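Epidermin leader peptide processing serine protease EpiP (Staphylococcus aureus subsp. aureus, PDB 3QFH) probably acts as a subtilisin-like serine endopeptidase that cuts the leader peptide from the precursor of the lantibiotic epidermin. Local coordinates at residues A[228-233]-A[392-397]; A[273-278]-A[384-389]. All blocks are in the same frame, centred on the assembly; numbering follows the deposited sequence.

Contact 1 of 2, residues A[228-233]-A[392-397]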
ATOM      1  N   ASN A 228      -4.098 -14.124  -1.268  1.00 29.04           N
ATOM      2  CA  ASN A 228      -4.813 -12.849  -1.205  1.00 28.85           C
ATOM      3  C   ASN A 228      -4.808 -12.266  -2.593  1.00 28.23           C
ATOM      4  O   ASN A 228      -3.763 -11.850  -3.082  1.00 29.59           O
ATOM      5  CB  ASN A 228      -4.100 -11.873  -0.282  1.00 27.57           C
ATOM      6  CG  ASN A 228      -4.060 -12.344   1.129  1.00 29.22           C
ATOM      7  OD1 ASN A 228      -5.064 -12.303   1.835  1.00 30.73           O
ATOM      8  ND2 ASN A 228      -2.884 -12.762   1.577  1.00 26.64           N
ATOM      9  N   GLN A 229      -5.956 -12.204  -3.236  1.00 28.14           N
ATOM     10  CA  GLN A 229      -5.994 -11.697  -4.600  1.00 27.95           C
ATOM     11  C   GLN A 229      -5.939 -10.188  -4.723  1.00 25.94           C
ATOM     12  O   GLN A 229      -5.725  -9.685  -5.814  1.00 26.38           O
ATOM     13  CB  GLN A 229      -7.189 -12.265  -5.378  1.00 28.79           C
ATOM     14  CG  GLN A 229      -6.965 -13.698  -5.846  1.00 32.47           C
ATOM     15  CD  GLN A 229      -7.919 -14.084  -6.951  1.00 33.58           C
ATOM     16  OE1 GLN A 229      -9.118 -14.187  -6.737  1.00 35.73           O
ATOM     17  NE2 GLN A 229      -7.385 -14.280  -8.150  1.00 35.12           N
ATOM     18  N   VAL A 230      -6.156  -9.467  -3.630  1.00 25.31           N
ATOM     19  CA  VAL A 230      -6.010  -8.003  -3.634  1.00 23.88           C
ATOM     20  C   VAL A 230      -4.994  -7.645  -2.549  1.00 23.93           C
ATOM     21  O   VAL A 230      -5.133  -8.055  -1.413  1.00 27.31           O
ATOM     22  CB  VAL A 230      -7.348  -7.265  -3.394  1.00 24.39           C
ATOM     23  CG1 VAL A 230      -7.136  -5.728  -3.370  1.00 22.75           C
ATOM     24  CG2 VAL A 230      -8.382  -7.665  -4.450  1.00 21.37           C
ATOM     25  N   ILE A 231      -3.980  -6.869  -2.911  1.00 23.99           N
ATOM     26  CA  ILE A 231      -2.908  -6.490  -2.011  1.00 22.98           C
ATOM     27  C   ILE A 231      -2.849  -4.974  -1.964  1.00 23.79           C
ATOM     28  O   ILE A 231      -2.570  -4.334  -2.988  1.00 24.28           O
ATOM     29  CB  ILE A 231      -1.539  -7.048  -2.494  1.00 22.69           C
ATOM     30  CG1 ILE A 231      -1.587  -8.571  -2.628  1.00 21.54           C
ATOM     31  CG2 ILE A 231      -0.434  -6.619  -1.516  1.00 23.14           C
ATOM     32  CD1 ILE A 231      -0.295  -9.227  -3.228  1.00 20.55           C
ATOM     33  N   ASN A 232      -3.101  -4.414  -0.781  1.00 23.08           N
ATOM     34  CA  ASN A 232      -3.148  -2.957  -0.574  1.00 23.67           C
ATOM     35  C   ASN A 232      -1.845  -2.436   0.010  1.00 25.38           C
ATOM     36  O   ASN A 232      -1.433  -2.862   1.087  1.00 24.59           O
ATOM     37  CB  ASN A 232      -4.322  -2.626   0.368  1.00 23.07           C
ATOM     38  CG  ASN A 232      -4.570  -1.151   0.517  1.00 24.06           C
ATOM     39  OD1 ASN A 232      -5.394  -0.576  -0.206  1.00 28.10           O
ATOM     40  ND2 ASN A 232      -3.838  -0.509   1.420  1.00 24.64           N
ATOM     41  N   ILE A 233      -1.200  -1.525  -0.706  1.00 28.78           N
ATOM     42  CA  ILE A 233       0.057  -0.916  -0.246  1.00 32.51           C
ATOM     43  C   ILE A 233      -0.159   0.586  -0.116  1.00 35.50           C
ATOM     44  O   ILE A 233      -0.271   1.318  -1.106  1.00 34.66           O
ATOM     45  CB  ILE A 233       1.229  -1.204  -1.196  1.00 32.19           C
ATOM     46  CG1 ILE A 233       1.280  -2.685  -1.555  1.00 34.65           C
ATOM     47  CG2 ILE A 233       2.546  -0.809  -0.556  1.00 33.74           C
ATOM     48  CD1 ILE A 233       2.367  -3.019  -2.565  1.00 33.34           C
ATOM     49  N   ALA A 392     -13.180  -2.478  -3.200  1.00 21.73           N
ATOM     50  CA  ALA A 392     -14.031  -2.531  -4.380  1.00 20.94           C
ATOM     51  C   ALA A 392     -13.628  -3.678  -5.310  1.00 23.71           C
ATOM     52  O   ALA A 392     -14.497  -4.433  -5.816  1.00 22.46           O
ATOM     53  CB  ALA A 392     -14.004  -1.162  -5.134  1.00 21.48           C
ATOM     54  N   LEU A 393     -12.317  -3.841  -5.530  1.00 24.05           N
ATOM     55  CA  LEU A 393     -11.832  -4.949  -6.372  1.00 23.84           C
ATOM     56  C   LEU A 393     -12.180  -6.306  -5.788  1.00 25.57           C
ATOM     57  O   LEU A 393     -12.464  -7.264  -6.538  1.00 27.19           O
ATOM     58  CB  LEU A 393     -10.332  -4.842  -6.590  1.00 24.36           C
ATOM     59  CG  LEU A 393      -9.885  -3.750  -7.562  1.00 23.49           C
ATOM     60  CD1 LEU A 393      -8.421  -3.436  -7.372  1.00 24.35           C
ATOM     61  CD2 LEU A 393     -10.170  -4.191  -9.005  1.00 25.69           C
ATOM     62  N   ALA A 394     -12.142  -6.419  -4.461  1.00 25.12           N
ATOM     63  CA  ALA A 394     -12.520  -7.673  -3.822  1.00 25.17           C
ATOM     64  C   ALA A 394     -13.997  -7.953  -4.111  1.00 24.04           C
ATOM     65  O   ALA A 394     -14.388  -9.098  -4.415  1.00 24.45           O
ATOM     66  CB  ALA A 394     -12.250  -7.638  -2.316  1.00 24.75           C
ATOM     67  N   LEU A 395     -14.816  -6.918  -4.032  1.00 24.05           N
ATOM     68  CA  LEU A 395     -16.260  -7.055  -4.316  1.00 24.79           C
ATOM     69  C   LEU A 395     -16.533  -7.452  -5.759  1.00 24.05           C
ATOM     70  O   LEU A 395     -17.400  -8.288  -6.032  1.00 26.05           O
ATOM     71  CB  LEU A 395     -16.995  -5.759  -4.012  1.00 23.37           C
ATOM     72  CG  LEU A 395     -17.044  -5.281  -2.554  1.00 26.15           C
ATOM     73  CD1 LEU A 395     -17.784  -3.940  -2.471  1.00 24.70           C
ATOM     74  CD2 LEU A 395     -17.710  -6.339  -1.679  1.00 26.11           C
ATOM     75  N   ILE A 396     -15.793  -6.846  -6.679  1.00 24.17           N
ATOM     76  CA  ILE A 396     -15.945  -7.100  -8.108  1.00 25.14           C
ATOM     77  C   ILE A 396     -15.538  -8.540  -8.461  1.00 25.11           C
ATOM     78  O   ILE A 396     -16.228  -9.230  -9.212  1.00 25.12           O
ATOM     79  CB  ILE A 396     -15.138  -6.076  -8.928  1.00 24.77           C
ATOM     80  CG1 ILE A 396     -15.799  -4.698  -8.814  1.00 24.63           C
ATOM     81  CG2 ILE A 396     -15.064  -6.513 -10.400  1.00 24.78           C
ATOM     82  CD1 ILE A 396     -14.871  -3.532  -9.213  1.00 27.47           C
ATOM     83  N   ILE A 397     -14.429  -8.991  -7.901  1.00 25.42           N
ATOM     84  CA  ILE A 397     -13.974 -10.365  -8.132  1.00 26.35           C
ATOM     85  C   ILE A 397     -15.027 -11.375  -7.652  1.00 26.48           C
ATOM     86  O   ILE A 397     -15.335 -12.372  -8.341  1.00 26.74           O
ATOM     87  CB  ILE A 397     -12.609 -10.624  -7.447  1.00 25.58           C
ATOM     88  CG1 ILE A 397     -11.517  -9.781  -8.135  1.00 27.09           C
ATOM     89  CG2 ILE A 397     -12.237 -12.117  -7.547  1.00 27.98           C
ATOM     90  CD1 ILE A 397     -10.160  -9.688  -7.353  1.00 25.83           C
TER
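Ile397 meets both Val230 and Gln229, and its two branches divide the work. From CB, which serves as the fork, the methyl CG2 lies anti to the backbone N and comes across the amide end of Gln229, with CG2 to OE1 at 3.8 Å. The longer arm leaves on the other branch: CG1 stands anti to the carbonyl carbon (chi1 -67°), and CD1 continues the arm in a nearly extended course (chi2 167°). That terminal methyl arrives 4.0 Å from CG2 of Val230, the isoleucine arm and the valine methyl reaching past each other from opposing sides.

Val230 CG2 is the methyl on which the helix closes. Besides Ile397 it touches CB of Leu393 at 4.0 Å and the backbone N of Ala394, also at 4.0 Å, while CB of Ala394 stands 4.4 Å away. The three partners lie on one face of the helix, positions i, i+1 and i+4, and the small Ala394 lets the helix backbone come close to the strand, the CA of Ala394 6.5 Å from the CA of Val230. A beta-branched valine suits the strand. Ile397 alone uses its length here; Leu393 offers CB, while its side chain packs on strand 273-277. Gln229, partly exposed, brings OE1 to Ile397 in van der Waals contact; its NE2 is occupied by the backbone oxygens of Glu403 and Lys271. Ile397 also touches Ala409 of helix 406-416, so the cluster continues beyond the pair.

The short axes are 9.3 Å apart and run antiparallel within a few degrees, at 174°. A helix laid antiparallel on a strand of a parallel sheet, sealed by branched aliphatic side chains, is characteristic of the alpha/beta core of the subtilase fold.

Contact 2 of 2, residues A[273-278]-A[384-389]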
ATOM      1  N   ILE A 273      -3.748  -8.771  -7.490  1.00 28.41           N
ATOM      2  CA  ILE A 273      -3.704  -7.398  -7.966  1.00 28.35           C
ATOM      3  C   ILE A 273      -3.063  -6.576  -6.854  1.00 27.69           C
ATOM      4  O   ILE A 273      -3.424  -6.738  -5.674  1.00 24.90           O
ATOM      5  CB  ILE A 273      -5.156  -6.823  -8.169  1.00 28.35           C
ATOM      6  CG1 ILE A 273      -6.013  -7.754  -9.027  1.00 29.40           C
ATOM      7  CG2 ILE A 273      -5.108  -5.414  -8.750  1.00 28.60           C
ATOM      8  CD1 ILE A 273      -7.486  -7.338  -9.088  1.00 27.92           C
ATOM      9  N   VAL A 274      -2.152  -5.675  -7.226  1.00 27.89           N
ATOM     10  CA  VAL A 274      -1.496  -4.779  -6.291  1.00 26.42           C
ATOM     11  C   VAL A 274      -2.059  -3.363  -6.478  1.00 25.63           C
ATOM     12  O   VAL A 274      -2.034  -2.803  -7.591  1.00 26.75           O
ATOM     13  CB  VAL A 274       0.038  -4.771  -6.506  1.00 28.70           C
ATOM     14  CG1 VAL A 274       0.716  -3.685  -5.622  1.00 28.82           C
ATOM     15  CG2 VAL A 274       0.645  -6.146  -6.222  1.00 27.00           C
ATOM     16  N   VAL A 275      -2.586  -2.804  -5.394  1.00 24.19           N
ATOM     17  CA  VAL A 275      -3.148  -1.457  -5.371  1.00 23.69           C
ATOM     18  C   VAL A 275      -2.244  -0.584  -4.494  1.00 23.51           C
ATOM     19  O   VAL A 275      -2.017  -0.885  -3.320  1.00 23.07           O
ATOM     20  CB  VAL A 275      -4.563  -1.468  -4.785  1.00 24.47           C
ATOM     21  CG1 VAL A 275      -5.205  -0.051  -4.865  1.00 23.05           C
ATOM     22  CG2 VAL A 275      -5.412  -2.526  -5.508  1.00 25.25           C
ATOM     23  N   ALA A 276      -1.776   0.514  -5.050  1.00 23.18           N
ATOM     24  CA  ALA A 276      -0.833   1.349  -4.379  1.00 25.03           C
ATOM     25  C   ALA A 276      -1.331   2.782  -4.263  1.00 25.68           C
ATOM     26  O   ALA A 276      -1.968   3.309  -5.168  1.00 25.15           O
ATOM     27  CB  ALA A 276       0.488   1.327  -5.162  1.00 25.19           C
ATOM     28  N   ALA A 277      -0.994   3.407  -3.155  1.00 25.57           N
ATOM     29  CA  ALA A 277      -1.355   4.796  -2.920  1.00 27.41           C
ATOM     30  C   ALA A 277      -0.424   5.726  -3.666  1.00 27.36           C
ATOM     31  O   ALA A 277       0.786   5.522  -3.684  1.00 29.45           O
ATOM     32  CB  ALA A 277      -1.275   5.124  -1.429  1.00 24.88           C
ATOM     33  N   ALA A 278      -1.000   6.759  -4.261  1.00 27.13           N
ATOM     34  CA  ALA A 278      -0.208   7.803  -4.851  1.00 28.00           C
ATOM     35  C   ALA A 278       0.434   8.511  -3.654  1.00 28.17           C
ATOM     36  O   ALA A 278      -0.012   8.340  -2.518  1.00 24.70           O
ATOM     37  CB  ALA A 278      -1.077   8.758  -5.630  1.00 27.22           C
ATOM     38  N   LEU A 384      -5.950   6.526   2.800  1.00 26.43           N
ATOM     39  CA  LEU A 384      -7.361   6.261   3.141  1.00 27.27           C
ATOM     40  C   LEU A 384      -8.237   6.089   1.879  1.00 26.51           C
ATOM     41  O   LEU A 384      -9.340   5.530   1.944  1.00 29.62           O
ATOM     42  CB  LEU A 384      -7.905   7.348   4.071  1.00 26.63           C
ATOM     43  CG  LEU A 384      -7.050   7.491   5.343  1.00 28.42           C
ATOM     44  CD1 LEU A 384      -7.634   8.477   6.305  1.00 34.78           C
ATOM     45  CD2 LEU A 384      -6.863   6.137   6.043  1.00 31.43           C
ATOM     46  N   ALA A 385      -7.747   6.556   0.740  1.00 24.23           N
ATOM     47  CA  ALA A 385      -8.455   6.387  -0.528  1.00 23.99           C
ATOM     48  C   ALA A 385      -8.186   4.987  -1.144  1.00 23.97           C
ATOM     49  O   ALA A 385      -9.077   4.330  -1.670  1.00 23.56           O
ATOM     50  CB  ALA A 385      -8.018   7.486  -1.491  1.00 24.39           C
ATOM     51  N   THR A 386      -6.948   4.533  -1.022  1.00 23.80           N
ATOM     52  CA  THR A 386      -6.493   3.293  -1.607  1.00 23.46           C
ATOM     53  C   THR A 386      -7.240   2.055  -1.111  1.00 24.08           C
ATOM     54  O   THR A 386      -7.608   1.202  -1.918  1.00 23.58           O
ATOM     55  CB  THR A 386      -4.946   3.156  -1.395  1.00 25.61           C
ATOM     56  OG1 THR A 386      -4.304   4.301  -1.955  1.00 26.91           O
ATOM     57  CG2 THR A 386      -4.398   1.939  -2.054  1.00 22.27           C
ATOM     58  N   PRO A 387      -7.479   1.945   0.214  1.00 22.66           N
ATOM     59  CA  PRO A 387      -8.224   0.768   0.686  1.00 22.83           C
ATOM     60  C   PRO A 387      -9.633   0.677   0.151  1.00 23.70           C
ATOM     61  O   PRO A 387     -10.182  -0.445   0.079  1.00 22.09           O
ATOM     62  CB  PRO A 387      -8.234   0.931   2.220  1.00 22.68           C
ATOM     63  CG  PRO A 387      -7.822   2.355   2.457  1.00 21.64           C
ATOM     64  CD  PRO A 387      -6.901   2.693   1.337  1.00 21.87           C
ATOM     65  N   LYS A 388     -10.215   1.824  -0.224  1.00 22.06           N
ATOM     66  CA  LYS A 388     -11.558   1.853  -0.821  1.00 22.51           C
ATOM     67  C   LYS A 388     -11.567   1.142  -2.180  1.00 23.39           C
ATOM     68  O   LYS A 388     -12.500   0.375  -2.507  1.00 23.76           O
ATOM     69  CB  LYS A 388     -12.059   3.302  -0.957  1.00 22.95           C
ATOM     70  CG  LYS A 388     -12.317   4.017   0.371  1.00 24.00           C
ATOM     71  CD  LYS A 388     -12.949   5.392   0.125  1.00 31.40           C
ATOM     72  CE  LYS A 388     -13.282   6.110   1.428  1.00 33.31           C
ATOM     73  NZ  LYS A 388     -12.058   6.404   2.196  1.00 32.22           N
ATOM     74  N   VAL A 389     -10.508   1.382  -2.955  1.00 23.74           N
ATOM     75  CA  VAL A 389     -10.322   0.751  -4.244  1.00 22.10           C
ATOM     76  C   VAL A 389      -9.997  -0.724  -4.053  1.00 23.21           C
ATOM     77  O   VAL A 389     -10.525  -1.569  -4.791  1.00 23.51           O
ATOM     78  CB  VAL A 389      -9.236   1.450  -5.080  1.00 22.58           C
ATOM     79  CG1 VAL A 389      -8.924   0.666  -6.363  1.00 20.94           C
ATOM     80  CG2 VAL A 389      -9.653   2.902  -5.398  1.00 21.30           C
TER
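Thr386 stands between Val275 and Ala277, turning a different branch to each. With chi1 at -56° its OG1 sits beside the backbone N, leaving CG2 anti to that N. The methyl runs alongside Val275, the two side chains heading opposite ways, with Thr386 CG2 to Val275 CG1 at 3.5 Å. The hydroxyl oxygen lies against Ala277, two residues further along the strand: Thr386 OG1 is 3.1 Å from the CA of Ala277 and 3.2 Å from its CB. Alanine suits the place because its single methyl, with its CA, lies directly against that oxygen.

Further along the helix, CG1 of Val389 comes within 4.1 Å of the same Val275 CG1 that Thr386 CG2 touches, extending the apolar patch. The axes approach to 7.7 Å at an angle of 160°, a close fit that small and beta-branched side chains permit.

Ala277 lies near, without touching, the probable catalytic triad of Ser383, His177 and Asp130. OG1 of Thr386 finds its hydrogen bond within its own helix, at the backbone O of Thr382. The buried hydroxyl is thereby satisfied without the strand, which meets it, as it meets the aliphatic groups, by close packing alone.

In the fold
Both contacts seat helix 382-400 on neighbouring strands of the same parallel sheet, joined by backbone bonds. Contact 2 lies deeper, about 6 Å from the centre of the chain to its own centre against about 12 Å, and all its touching residues are buried; contact 1 is also largely core but includes a partly exposed glutamine. Contact 2 uses threonine, alanine and valine, whereas contact 1 adds the longer Ile397, consistent with axis separations of 7.7 and 9.3 Å. Their polar groups differ too: contact 2 buries a threonine hydroxyl bonded within its helix, while the amide of Gln229 in contact 1 bonds to Glu403 and Lys271. Along the chain, contact 2 is nested inside the loop closed by contact 1.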